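Local coordinates for protein transcription regulator (Lactobacillus plantarum WCFS1, PDB 3CLK) that probably regulates transcription as a dimer, with a periplasmic-binding-protein-like core consistent with a LacI-type regulator that senses a small ligand, at residues H56-A61 with D78-L83; A145-A150 with E161-G166; Q175-F180 with F207-P212; Q115-L120 with R126-A131. One frame throughout, in Å; residues are numbered along the deposited sequence.

Contact 1. Residues H56-A61 with D78-L83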
loop_
_atom_site.group_PDB
_atom_site.type_symbol
_atom_site.label_atom_id
_atom_site.label_comp_id
_atom_site.label_asym_id
_atom_site.label_seq_id
_atom_site.Cartn_x
_atom_site.Cartn_y
_atom_site.Cartn_z
ATOM N N HIS B 56 -8.856 16.217 15.891
ATOM C CA HIS B 56 -8.765 15.160 16.892
ATOM C C HIS B 56 -7.501 14.323 16.748
ATOM O O HIS B 56 -7.029 13.720 17.712
ATOM C CB HIS B 56 -9.998 14.263 16.814
ATOM C CG HIS B 56 -11.242 14.919 17.320
ATOM N ND1 HIS B 56 -11.428 15.228 18.650
ATOM C CD2 HIS B 56 -12.341 15.369 16.670
ATOM C CE1 HIS B 56 -12.588 15.841 18.800
ATOM N NE2 HIS B 56 -13.162 15.940 17.614
ATOM N N ALA B 57 -6.958 14.282 15.539
ATOM C CA ALA B 57 -5.738 13.529 15.304
ATOM C C ALA B 57 -4.615 14.266 16.027
ATOM O O ALA B 57 -3.816 13.654 16.737
ATOM C CB ALA B 57 -5.450 13.440 13.809
ATOM N N LEU B 58 -4.567 15.585 15.848
ATOM C CA LEU B 58 -3.544 16.401 16.495
ATOM C C LEU B 58 -3.629 16.257 18.007
ATOM O O LEU B 58 -2.625 16.006 18.669
ATOM C CB LEU B 58 -3.699 17.881 16.127
ATOM C CG LEU B 58 -3.323 18.362 14.723
ATOM C CD1 LEU B 58 -1.900 17.921 14.392
ATOM C CD2 LEU B 58 -4.301 17.815 13.708
ATOM N N LEU B 59 -4.829 16.415 18.555
ATOM C CA LEU B 59 -4.994 16.296 19.996
ATOM C C LEU B 59 -4.639 14.903 20.482
ATOM O O LEU B 59 -4.054 14.749 21.548
ATOM C CB LEU B 59 -6.427 16.650 20.423
ATOM C CG LEU B 59 -6.789 18.141 20.424
ATOM C CD1 LEU B 59 -8.145 18.326 21.101
ATOM C CD2 LEU B 59 -5.728 18.945 21.167
ATOM N N THR B 60 -4.982 13.884 19.703
ATOM C CA THR B 60 -4.667 12.519 20.101
ATOM C C THR B 60 -3.161 12.352 20.273
ATOM O O THR B 60 -2.709 11.572 21.109
ATOM C CB THR B 60 -5.153 11.488 19.061
ATOM O OG1 THR B 60 -6.578 11.567 18.932
ATOM C CG2 THR B 60 -4.763 10.078 19.495
ATOM N N ALA B 61 -2.389 13.093 19.483
ATOM C CA ALA B 61 -0.930 13.017 19.548
ATOM C C ALA B 61 -0.359 13.896 20.659
ATOM O O ALA B 61 0.584 13.506 21.355
ATOM C CB ALA B 61 -0.328 13.423 18.206
ATOM N N ASP B 78 -6.196 26.069 8.423
ATOM C CA ASP B 78 -5.553 27.221 9.045
ATOM C C ASP B 78 -5.589 27.143 10.571
ATOM O O ASP B 78 -4.598 27.454 11.238
ATOM C CB ASP B 78 -6.221 28.516 8.583
ATOM C CG ASP B 78 -6.238 28.651 7.076
ATOM O OD1 ASP B 78 -7.023 27.932 6.423
ATOM O OD2 ASP B 78 -5.460 29.469 6.545
ATOM N N ASP B 79 -6.727 26.727 11.121
ATOM C CA ASP B 79 -6.876 26.623 12.568
ATOM C C ASP B 79 -6.188 25.398 13.164
ATOM O O ASP B 79 -5.651 25.466 14.269
ATOM C CB ASP B 79 -8.360 26.628 12.955
ATOM C CG ASP B 79 -9.055 27.921 12.567
ATOM O OD1 ASP B 79 -8.444 28.996 12.738
ATOM O OD2 ASP B 79 -10.212 27.865 12.103
ATOM N N ASN B 80 -6.207 24.277 12.449
ATOM C CA ASN B 80 -5.553 23.076 12.953
ATOM C C ASN B 80 -4.039 23.275 12.976
ATOM O O ASN B 80 -3.341 22.665 13.782
ATOM C CB ASN B 80 -5.920 21.864 12.095
ATOM C CG ASN B 80 -7.212 21.205 12.543
ATOM O OD1 ASN B 80 -8.093 20.908 11.732
ATOM N ND2 ASN B 80 -7.328 20.964 13.844
ATOM N N LEU B 81 -3.546 24.141 12.096
ATOM C CA LEU B 81 -2.123 24.439 12.018
ATOM C C LEU B 81 -1.700 25.323 13.189
ATOM O O LEU B 81 -0.668 25.073 13.815
ATOM C CB LEU B 81 -1.794 25.137 10.700
ATOM C CG LEU B 81 -0.367 25.678 10.535
ATOM C CD1 LEU B 81 0.655 24.577 10.787
ATOM C CD2 LEU B 81 -0.211 26.242 9.132
ATOM N N GLN B 82 -2.486 26.359 13.483
ATOM C CA GLN B 82 -2.159 27.238 14.608
ATOM C C GLN B 82 -2.256 26.392 15.874
ATOM O O GLN B 82 -1.554 26.627 16.853
ATOM C CB GLN B 82 -3.131 28.421 14.698
ATOM C CG GLN B 82 -4.594 28.022 14.786
ATOM C CD GLN B 82 -5.430 28.995 15.600
ATOM O OE1 GLN B 82 -5.439 30.201 15.341
ATOM N NE2 GLN B 82 -6.144 28.471 16.590
ATOM N N LEU B 83 -3.133 25.397 15.835
ATOM C CA LEU B 83 -3.318 24.507 16.967
ATOM C C LEU B 83 -2.023 23.738 17.248
ATOM O O LEU B 83 -1.531 23.727 18.375
ATOM C CB LEU B 83 -4.469 23.543 16.680
ATOM C CG LEU B 83 -4.859 22.519 17.747
ATOM C CD1 LEU B 83 -3.950 21.307 17.670
ATOM C CD2 LEU B 83 -4.804 23.172 19.125
#
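The carboxamide of Asn80 is the flat group that meets the other segment: the CD2 methyl of Leu58 stands over one face, loosely, nearest the nitrogen, with Leu58 CD2 to Asn80 ND2 at 4.4 Å. The oxygen end of the same amide looks elsewhere: Asn80 OD1 is hydrogen-bonded to Thr77 OG1 just before the segment and has a weak bond from Gln54 NE2, which belongs to helix 53-63. His56, whose side chain leaves its helix heading away from helix 78-86, takes no part; it lies where Asn40 of the second subunit packs.

The apolar half of the contact is made by Leu83. Its CG stands anti to the backbone N (chi1 -179°), which carries CD1 across to within 3.8 Å of Leu58 CB. Leu58 thus meets Leu83 with the root of its side chain and Asn80 with a branch, while Leu76 touches it from the intervening loop. These two helices flank strand 68-72 in the chain, in the N-terminal parallel sheet, and Ala57 and Ala61 of the first one rest on Val44 of strand 41-44.

Between the segments the join is greasy and modest, 158 Å² in all. Thr77 holds the oxygen of the buried amide from just before its own helix, which probably steadies the group's rotation while the nitrogen end lies beside a leucine methyl.

Contact 2. Residues A145-A150 with E161-G166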
loop_
_atom_site.group_PDB
_atom_site.type_symbol
_atom_site.label_atom_id
_atom_site.label_comp_id
_atom_site.label_asym_id
_atom_site.label_seq_id
_atom_site.Cartn_x
_atom_site.Cartn_y
_atom_site.Cartn_z
ATOM N N ALA B 145 4.076 23.263 -12.878
ATOM C CA ALA B 145 4.932 24.362 -13.320
ATOM C C ALA B 145 6.223 23.788 -13.904
ATOM O O ALA B 145 6.742 24.302 -14.892
ATOM C CB ALA B 145 5.252 25.305 -12.149
ATOM N N GLY B 146 6.731 22.724 -13.283
ATOM C CA GLY B 146 7.944 22.076 -13.755
ATOM C C GLY B 146 7.730 21.482 -15.136
ATOM O O GLY B 146 8.617 21.528 -15.991
ATOM N N TYR B 147 6.539 20.928 -15.347
ATOM C CA TYR B 147 6.146 20.331 -16.624
ATOM C C TYR B 147 6.107 21.401 -17.710
ATOM O O TYR B 147 6.628 21.199 -18.815
ATOM C CB TYR B 147 4.762 19.678 -16.481
ATOM C CG TYR B 147 3.985 19.450 -17.767
ATOM C CD1 TYR B 147 4.251 18.357 -18.596
ATOM C CD2 TYR B 147 2.941 20.307 -18.125
ATOM C CE1 TYR B 147 3.478 18.123 -19.754
ATOM C CE2 TYR B 147 2.179 20.089 -19.259
ATOM C CZ TYR B 147 2.443 18.997 -20.071
ATOM O OH TYR B 147 1.646 18.793 -21.176
ATOM N N LYS B 148 5.487 22.540 -17.393
ATOM C CA LYS B 148 5.369 23.645 -18.350
ATOM C C LYS B 148 6.716 24.294 -18.657
ATOM O O LYS B 148 6.923 24.807 -19.751
ATOM C CB LYS B 148 4.389 24.706 -17.834
ATOM C CG LYS B 148 2.934 24.264 -17.852
ATOM C CD LYS B 148 1.994 25.371 -17.382
ATOM C CE LYS B 148 0.566 24.853 -17.321
ATOM N NZ LYS B 148 -0.416 25.899 -16.913
ATOM N N LYS B 149 7.619 24.279 -17.685
ATOM C CA LYS B 149 8.948 24.843 -17.877
ATOM C C LYS B 149 9.716 23.954 -18.858
ATOM O O LYS B 149 10.334 24.447 -19.800
ATOM C CB LYS B 149 9.698 24.912 -16.544
ATOM C CG LYS B 149 11.126 25.450 -16.668
ATOM C CD LYS B 149 11.743 25.780 -15.316
ATOM C CE LYS B 149 11.921 24.548 -14.433
ATOM N NZ LYS B 149 12.591 24.884 -13.133
ATOM N N ALA B 150 9.661 22.643 -18.632
ATOM C CA ALA B 150 10.343 21.684 -19.496
ATOM C C ALA B 150 9.872 21.854 -20.928
ATOM O O ALA B 150 10.677 21.835 -21.862
ATOM C CB ALA B 150 10.077 20.258 -19.020
ATOM N N GLU B 161 -5.180 21.029 -23.377
ATOM C CA GLU B 161 -5.845 19.762 -23.648
ATOM C C GLU B 161 -4.977 18.567 -23.260
ATOM O O GLU B 161 -5.473 17.446 -23.141
ATOM C CB GLU B 161 -6.224 19.667 -25.129
ATOM C CG GLU B 161 -7.130 20.793 -25.580
ATOM C CD GLU B 161 -8.209 21.090 -24.557
ATOM O OE1 GLU B 161 -9.066 20.211 -24.321
ATOM O OE2 GLU B 161 -8.186 22.199 -23.980
ATOM N N TRP B 162 -3.685 18.816 -23.066
ATOM C CA TRP B 162 -2.735 17.770 -22.692
ATOM C C TRP B 162 -2.646 17.627 -21.175
ATOM O O TRP B 162 -1.907 16.782 -20.651
ATOM C CB TRP B 162 -1.348 18.099 -23.250
ATOM C CG TRP B 162 -1.244 18.053 -24.755
ATOM C CD1 TRP B 162 -2.212 17.665 -25.642
ATOM C CD2 TRP B 162 -0.085 18.359 -25.539
ATOM N NE1 TRP B 162 -1.723 17.706 -26.927
ATOM C CE2 TRP B 162 -0.419 18.129 -26.895
ATOM C CE3 TRP B 162 1.206 18.804 -25.230
ATOM C CZ2 TRP B 162 0.488 18.326 -27.940
ATOM C CZ3 TRP B 162 2.117 19.002 -26.273
ATOM C CH2 TRP B 162 1.749 18.762 -27.610
ATOM N N ILE B 163 -3.412 18.458 -20.476
ATOM C CA ILE B 163 -3.431 18.458 -19.027
ATOM C C ILE B 163 -4.787 17.960 -18.543
ATOM O O ILE B 163 -5.822 18.595 -18.794
ATOM C CB ILE B 163 -3.170 19.887 -18.489
ATOM C CG1 ILE B 163 -1.913 20.458 -19.157
ATOM C CG2 ILE B 163 -2.991 19.864 -16.986
ATOM C CD1 ILE B 163 -1.662 21.943 -18.859
ATOM N N LYS B 164 -4.780 16.805 -17.880
ATOM C CA LYS B 164 -5.998 16.205 -17.358
ATOM C C LYS B 164 -5.853 16.053 -15.856
ATOM O O LYS B 164 -5.156 15.157 -15.373
ATOM C CB LYS B 164 -6.243 14.839 -17.997
ATOM C CG LYS B 164 -6.439 14.889 -19.504
ATOM C CD LYS B 164 -7.656 15.728 -19.889
ATOM C CE LYS B 164 -7.850 15.739 -21.398
ATOM N NZ LYS B 164 -9.008 16.575 -21.812
ATOM N N PRO B 165 -6.483 16.959 -15.095
ATOM C CA PRO B 165 -6.434 16.944 -13.635
ATOM C C PRO B 165 -7.070 15.694 -13.041
ATOM O O PRO B 165 -7.870 15.011 -13.685
ATOM C CB PRO B 165 -7.197 18.213 -13.252
ATOM C CG PRO B 165 -6.898 19.131 -14.387
ATOM C CD PRO B 165 -7.080 18.216 -15.579
ATOM N N GLY B 166 -6.715 15.420 -11.799
ATOM C CA GLY B 166 -7.243 14.262 -11.116
ATOM C C GLY B 166 -6.874 14.385 -9.662
ATOM O O GLY B 166 -6.540 15.474 -9.187
#
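Tyr147 does most of the work here, reaching from helix 138-153 to the start of the edge strand 163-164. Its CG is anti to the backbone N (chi1 159°), and the ring projects far enough for the hydroxyl to reach Trp162: Tyr147 OH is 3.7 Å from Trp162 CB and 4.1 Å from Trp162 CE3. The oxygen approaches the indole at its edge, near the ring plane, and the two side chains cross at about a right angle, with the hydroxyl rather than the phenol ring making the touch. What fixes the hydroxyl is a hydrogen bond to the carbonyl of Ile128, on the neighbouring strand. Closer to the helix, Tyr147 CE2 lies 4.1 Å from Ile163 CG1, an oblique approach between two buried side chains.

All this belongs to a beta-alpha-beta unit: strand 128-131, helix 138-153, strand 163-164. Trp162 and Lys164 both bond through their backbones to Ile130, which sets the edge strand parallel to its neighbour, and Ile163 turns its side chain back to the helix, touching Ile130 on the way.

On the outer side less surface is buried, 19 Å² for the partly exposed Lys148 against 57 Å² for Tyr147. Lys148 runs out extended beyond CG, and its aliphatic part crosses Ile163 at roughly a right angle, with Lys148 CE 4.0 Å from Ile163 CD1. It is the methylenes that make this touch, and Ile158 and Gln160, from the loop that links helix to strand, also lie against the lysine.

Contact 3. Residues Q175-F180 with F207-P212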
loop_
_atom_site.group_PDB
_atom_site.type_symbol
_atom_site.label_atom_id
_atom_site.label_comp_id
_atom_site.label_asym_id
_atom_site.label_seq_id
_atom_site.Cartn_x
_atom_site.Cartn_y
_atom_site.Cartn_z
ATOM N N GLN B 175 -9.520 7.653 -16.061
ATOM C CA GLN B 175 -10.384 8.722 -16.564
ATOM C C GLN B 175 -9.644 9.671 -17.487
ATOM O O GLN B 175 -10.167 10.081 -18.518
ATOM C CB GLN B 175 -11.015 9.512 -15.402
ATOM C CG GLN B 175 -11.970 8.676 -14.525
ATOM C CD GLN B 175 -12.978 7.902 -15.352
ATOM O OE1 GLN B 175 -12.628 6.927 -16.016
ATOM N NE2 GLN B 175 -14.239 8.340 -15.326
ATOM N N ALA B 176 -8.429 10.036 -17.104
ATOM C CA ALA B 176 -7.629 10.924 -17.927
ATOM C C ALA B 176 -7.286 10.263 -19.270
ATOM O O ALA B 176 -7.295 10.926 -20.303
ATOM C CB ALA B 176 -6.348 11.313 -17.184
HETATM N N MSE B 177 -6.993 8.963 -19.269
HETATM C CA MSE B 177 -6.648 8.296 -20.533
HETATM C C MSE B 177 -7.876 8.289 -21.460
HETATM O O MSE B 177 -7.749 8.420 -22.685
HETATM C CB MSE B 177 -6.132 6.873 -20.272
HETATM C CG MSE B 177 -5.633 6.122 -21.520
HETATM SE SE MSE B 177 -4.120 6.978 -22.436
HETATM C CE MSE B 177 -4.961 7.503 -24.112
ATOM N N LYS B 178 -9.067 8.150 -20.876
ATOM C CA LYS B 178 -10.301 8.169 -21.655
ATOM C C LYS B 178 -10.435 9.560 -22.264
ATOM O O LYS B 178 -10.796 9.705 -23.434
ATOM C CB LYS B 178 -11.509 7.855 -20.763
ATOM C CG LYS B 178 -11.531 6.418 -20.254
ATOM C CD LYS B 178 -12.673 6.192 -19.278
ATOM C CE LYS B 178 -12.635 4.786 -18.681
ATOM N NZ LYS B 178 -13.724 4.639 -17.676
ATOM N N ALA B 179 -10.116 10.579 -21.467
ATOM C CA ALA B 179 -10.168 11.957 -21.919
ATOM C C ALA B 179 -9.225 12.157 -23.115
ATOM O O ALA B 179 -9.613 12.730 -24.135
ATOM C CB ALA B 179 -9.784 12.889 -20.779
ATOM N N PHE B 180 -7.990 11.685 -22.996
ATOM C CA PHE B 180 -7.044 11.829 -24.100
ATOM C C PHE B 180 -7.616 11.155 -25.338
ATOM O O PHE B 180 -7.529 11.689 -26.444
ATOM C CB PHE B 180 -5.697 11.212 -23.746
ATOM C CG PHE B 180 -4.948 11.955 -22.679
ATOM C CD1 PHE B 180 -4.825 13.340 -22.731
ATOM C CD2 PHE B 180 -4.317 11.268 -21.649
ATOM C CE1 PHE B 180 -4.076 14.025 -21.768
ATOM C CE2 PHE B 180 -3.575 11.937 -20.694
ATOM C CZ PHE B 180 -3.454 13.322 -20.753
ATOM N N PHE B 207 -7.674 0.453 -24.985
ATOM C CA PHE B 207 -7.860 1.167 -26.248
ATOM C C PHE B 207 -6.988 0.538 -27.348
ATOM O O PHE B 207 -7.009 0.979 -28.498
ATOM C CB PHE B 207 -7.480 2.653 -26.103
ATOM C CG PHE B 207 -8.529 3.510 -25.425
ATOM C CD1 PHE B 207 -9.873 3.163 -25.456
ATOM C CD2 PHE B 207 -8.168 4.716 -24.819
ATOM C CE1 PHE B 207 -10.845 3.999 -24.899
ATOM C CE2 PHE B 207 -9.133 5.562 -24.260
ATOM C CZ PHE B 207 -10.475 5.200 -24.302
ATOM N N GLY B 208 -6.219 -0.485 -26.995
ATOM C CA GLY B 208 -5.357 -1.125 -27.972
ATOM C C GLY B 208 -4.061 -0.355 -28.201
ATOM O O GLY B 208 -3.382 -0.555 -29.210
ATOM N N ILE B 209 -3.731 0.542 -27.273
ATOM C CA ILE B 209 -2.507 1.340 -27.344
ATOM C C ILE B 209 -1.399 0.590 -26.594
ATOM O O ILE B 209 -1.507 0.334 -25.398
ATOM C CB ILE B 209 -2.711 2.735 -26.688
ATOM C CG1 ILE B 209 -3.783 3.517 -27.452
ATOM C CG2 ILE B 209 -1.395 3.519 -26.680
ATOM C CD1 ILE B 209 -4.131 4.856 -26.827
ATOM N N GLU B 210 -0.333 0.245 -27.302
ATOM C CA GLU B 210 0.776 -0.486 -26.697
ATOM C C GLU B 210 1.819 0.398 -26.012
ATOM O O GLU B 210 2.259 1.395 -26.556
ATOM C CB GLU B 210 1.463 -1.337 -27.764
ATOM C CG GLU B 210 0.531 -2.314 -28.440
ATOM C CD GLU B 210 1.169 -2.964 -29.642
ATOM O OE1 GLU B 210 2.170 -3.683 -29.457
ATOM O OE2 GLU B 210 0.671 -2.746 -30.767
ATOM N N VAL B 211 2.217 0.001 -24.815
ATOM C CA VAL B 211 3.212 0.737 -24.047
ATOM C C VAL B 211 4.448 -0.161 -23.946
ATOM O O VAL B 211 4.334 -1.328 -23.585
ATOM C CB VAL B 211 2.678 1.039 -22.638
ATOM C CG1 VAL B 211 3.775 1.694 -21.783
ATOM C CG2 VAL B 211 1.439 1.938 -22.739
ATOM N N PRO B 212 5.640 0.368 -24.258
ATOM C CA PRO B 212 5.990 1.728 -24.687
ATOM C C PRO B 212 5.978 1.904 -26.216
ATOM O O PRO B 212 6.313 2.973 -26.735
ATOM C CB PRO B 212 7.381 1.900 -24.102
ATOM C CG PRO B 212 7.986 0.552 -24.395
ATOM C CD PRO B 212 6.864 -0.433 -24.051
#
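Met177 and Lys178 are the residues of helix 170-180 that meet the Phe207-Ile209 turn. Gln175, one turn before Lys178, lies on the exposed flank and takes a hydrogen bond on a lone pair of OE1, in the carbonyl plane, from Lys178 NZ at 3.0 Å. Ala176 packs on Lys164 and Ala131.

Met177, a selenomethionine, leaves with CG anti to the backbone N (chi1 -175°) and then bends twice, which brings its end to the loop. There Met177 CE and Ile209 CD1 meet tip to tip at 3.9 Å. The carbonyl of the same residue meets the edge of the phenyl ring: Met177 O lies in the ring plane, 3.5 Å from Phe207 CE2.

Lys178 adds its CA to that ring edge, 3.9 Å from Phe207 CE2, while its amine end leads off toward Gln175. Gln203 of helix 194-206 touches both Met177 and Lys178.

Phe207 and Ile209 straddle Gly208, whose positive phi belongs to a Schellman motif closing helix 194-206. The arrangement is consistent with neighbouring helices in a Rossmann-like alpha/beta subdomain, with the residues that follow the second helix folded against the first.

Contact 4. Residues Q115-L120 with R126-A131; sequences QATNLL and RQIGIA
Ile128 gives up the most surface in this contact, 82 Å², by fitting both of its branches against helix 109-121. Its first torsion (chi1 -53°) sets CG1 beside the backbone N and CG2 anti to it, which spreads the two arms over Leu120, the CG1 arm also ending near Thr117. The shorter arm meets a leucine branch, Ile128 CG2 to Leu120 CD1 at 3.6 Å. The longer arm ends at the root of the same leucine, with Ile128 CD1 3.7 Å from Leu120 CB.

Leu120, next in buried area, sets out toward the strand and crosses the isoleucine obliquely. It also touches Ile190, Ser216 and Val218, so one leucine spans three adjacent strands of the sheet, 128-131, 188-191 and 216-219. This is the usual layering of a Rossmann-like alpha/beta subdomain: helix 109-121 covers one face of the C-terminal sheet, and after a short turn the chain comes back as strand 128-131 beneath it.

Thr117 is the third contributor, one turn before Leu120. Its methyl is a looser neighbour, Thr117 CG2 to Ile128 CD1 at 4.2 Å, and its carbonyl oxygen is also near that terminal methyl. The hydroxyl takes no part in the apolar touch: Thr117 OG1 bonds to Gly113 O, satisfying a buried polar group within the helix itself. Tyr147, Ala150 and Leu151 of helix 138-153 also touch the threonine, while Ala116, one residue back, rests on Ile190 and Val218.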
loop_
_atom_site.group_PDB
_atom_site.type_symbol
_atom_site.label_atom_id
_atom_site.label_comp_id
_atom_site.label_asym_id
_atom_site.label_seq_id
_atom_site.Cartn_x
_atom_site.Cartn_y
_atom_site.Cartn_z
ATOM N N GLN B 115 11.952 17.038 -14.368
ATOM C CA GLN B 115 12.696 15.832 -14.729
ATOM C C GLN B 115 11.849 14.784 -15.455
ATOM O O GLN B 115 12.304 14.161 -16.416
ATOM C CB GLN B 115 13.328 15.211 -13.484
ATOM C CG GLN B 115 14.576 15.953 -13.018
ATOM C CD GLN B 115 15.320 15.211 -11.929
ATOM O OE1 GLN B 115 15.607 14.022 -12.054
ATOM N NE2 GLN B 115 15.651 15.915 -10.859
ATOM N N ALA B 116 10.618 14.594 -14.999
ATOM C CA ALA B 116 9.718 13.624 -15.621
ATOM C C ALA B 116 9.493 13.967 -17.091
ATOM O O ALA B 116 9.551 13.102 -17.973
ATOM C CB ALA B 116 8.371 13.609 -14.874
ATOM N N THR B 117 9.239 15.245 -17.340
ATOM C CA THR B 117 8.979 15.727 -18.684
ATOM C C THR B 117 10.216 15.682 -19.578
ATOM O O THR B 117 10.135 15.251 -20.730
ATOM C CB THR B 117 8.415 17.157 -18.636
ATOM O OG1 THR B 117 7.298 17.190 -17.736
ATOM C CG2 THR B 117 7.955 17.593 -20.016
ATOM N N ASN B 118 11.356 16.122 -19.057
ATOM C CA ASN B 118 12.585 16.099 -19.846
ATOM C C ASN B 118 12.992 14.675 -20.194
ATOM O O ASN B 118 13.601 14.437 -21.238
ATOM C CB ASN B 118 13.723 16.802 -19.100
ATOM C CG ASN B 118 13.697 18.306 -19.296
ATOM O OD1 ASN B 118 14.320 19.058 -18.541
ATOM N ND2 ASN B 118 12.983 18.752 -20.325
ATOM N N LEU B 119 12.661 13.727 -19.321
ATOM C CA LEU B 119 12.995 12.331 -19.575
ATOM C C LEU B 119 12.372 11.908 -20.912
ATOM O O LEU B 119 13.012 11.221 -21.719
ATOM C CB LEU B 119 12.483 11.445 -18.430
ATOM C CG LEU B 119 12.972 9.989 -18.372
ATOM C CD1 LEU B 119 12.707 9.407 -16.989
ATOM C CD2 LEU B 119 12.284 9.162 -19.457
ATOM N N LEU B 120 11.129 12.322 -21.150
ATOM C CA LEU B 120 10.448 11.990 -22.402
ATOM C C LEU B 120 10.994 12.851 -23.545
ATOM O O LEU B 120 11.218 12.357 -24.652
ATOM C CB LEU B 120 8.929 12.198 -22.264
ATOM C CG LEU B 120 8.198 11.249 -21.299
ATOM C CD1 LEU B 120 6.746 11.687 -21.110
ATOM C CD2 LEU B 120 8.250 9.838 -21.850
ATOM N N ARG B 126 7.534 15.034 -28.022
ATOM C CA ARG B 126 7.203 16.459 -27.996
ATOM C C ARG B 126 5.724 16.665 -27.677
ATOM O O ARG B 126 5.328 17.727 -27.206
ATOM C CB ARG B 126 7.560 17.126 -29.329
ATOM C CG ARG B 126 9.062 17.306 -29.538
ATOM C CD ARG B 126 9.352 18.089 -30.818
ATOM N NE ARG B 126 8.845 19.461 -30.768
ATOM C CZ ARG B 126 9.380 20.441 -30.045
ATOM N NH1 ARG B 126 10.452 20.215 -29.298
ATOM N NH2 ARG B 126 8.839 21.653 -30.075
ATOM N N GLN B 127 4.911 15.647 -27.949
ATOM C CA GLN B 127 3.484 15.699 -27.656
ATOM C C GLN B 127 3.335 14.917 -26.354
ATOM O O GLN B 127 2.981 13.736 -26.337
ATOM C CB GLN B 127 2.690 15.062 -28.797
ATOM C CG GLN B 127 2.931 15.783 -30.127
ATOM C CD GLN B 127 1.915 15.428 -31.184
ATOM O OE1 GLN B 127 1.952 14.340 -31.767
ATOM N NE2 GLN B 127 0.986 16.345 -31.434
ATOM N N ILE B 128 3.627 15.616 -25.265
ATOM C CA ILE B 128 3.638 15.055 -23.921
ATOM C C ILE B 128 2.496 15.550 -23.039
ATOM O O ILE B 128 2.332 16.755 -22.847
ATOM C CB ILE B 128 4.972 15.425 -23.248
ATOM C CG1 ILE B 128 6.135 15.012 -24.155
ATOM C CG2 ILE B 128 5.073 14.785 -21.872
ATOM C CD1 ILE B 128 7.514 15.377 -23.607
ATOM N N GLY B 129 1.718 14.616 -22.498
ATOM C CA GLY B 129 0.616 14.981 -21.628
ATOM C C GLY B 129 0.953 14.688 -20.176
ATOM O O GLY B 129 1.941 14.007 -19.892
ATOM N N ILE B 130 0.143 15.213 -19.259
ATOM C CA ILE B 130 0.338 15.000 -17.827
ATOM C C ILE B 130 -1.038 14.795 -17.209
ATOM O O ILE B 130 -1.969 15.584 -17.446
ATOM C CB ILE B 130 1.080 16.190 -17.172
ATOM C CG1 ILE B 130 1.380 15.864 -15.710
ATOM C CG2 ILE B 130 0.262 17.478 -17.309
ATOM C CD1 ILE B 130 2.491 16.700 -15.124
ATOM N N ALA B 131 -1.179 13.731 -16.421
ATOM C CA ALA B 131 -2.482 13.408 -15.861
ATOM C C ALA B 131 -2.568 13.040 -14.392
ATOM O O ALA B 131 -1.630 12.488 -13.812
ATOM C CB ALA B 131 -3.105 12.288 -16.680
#

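Overall arrangement
Followed from the N terminus, the four contacts come in series and none nests in or crosses another. Contact 1 closes first, joining the helices before and after strand 68-72 of the N-terminal sheet; its centre is 33 to 42 Å from the other three. Past the crossing to the second subdomain, contact 4 closes a short turn between helix 109-121 and strand 128-131. Contact 2 follows, returning helix 138-153 to the neighbouring strand 163-164; its centre is about 8 Å from that of contact 4. Contact 3 closes the longest excursion, 26 residues that include strand 188-191 and helix 194-206, back onto helix 170-180, whose Ala176 and Phe180 pack on Ala131 and Lys164, tying it to contacts 4 and 2.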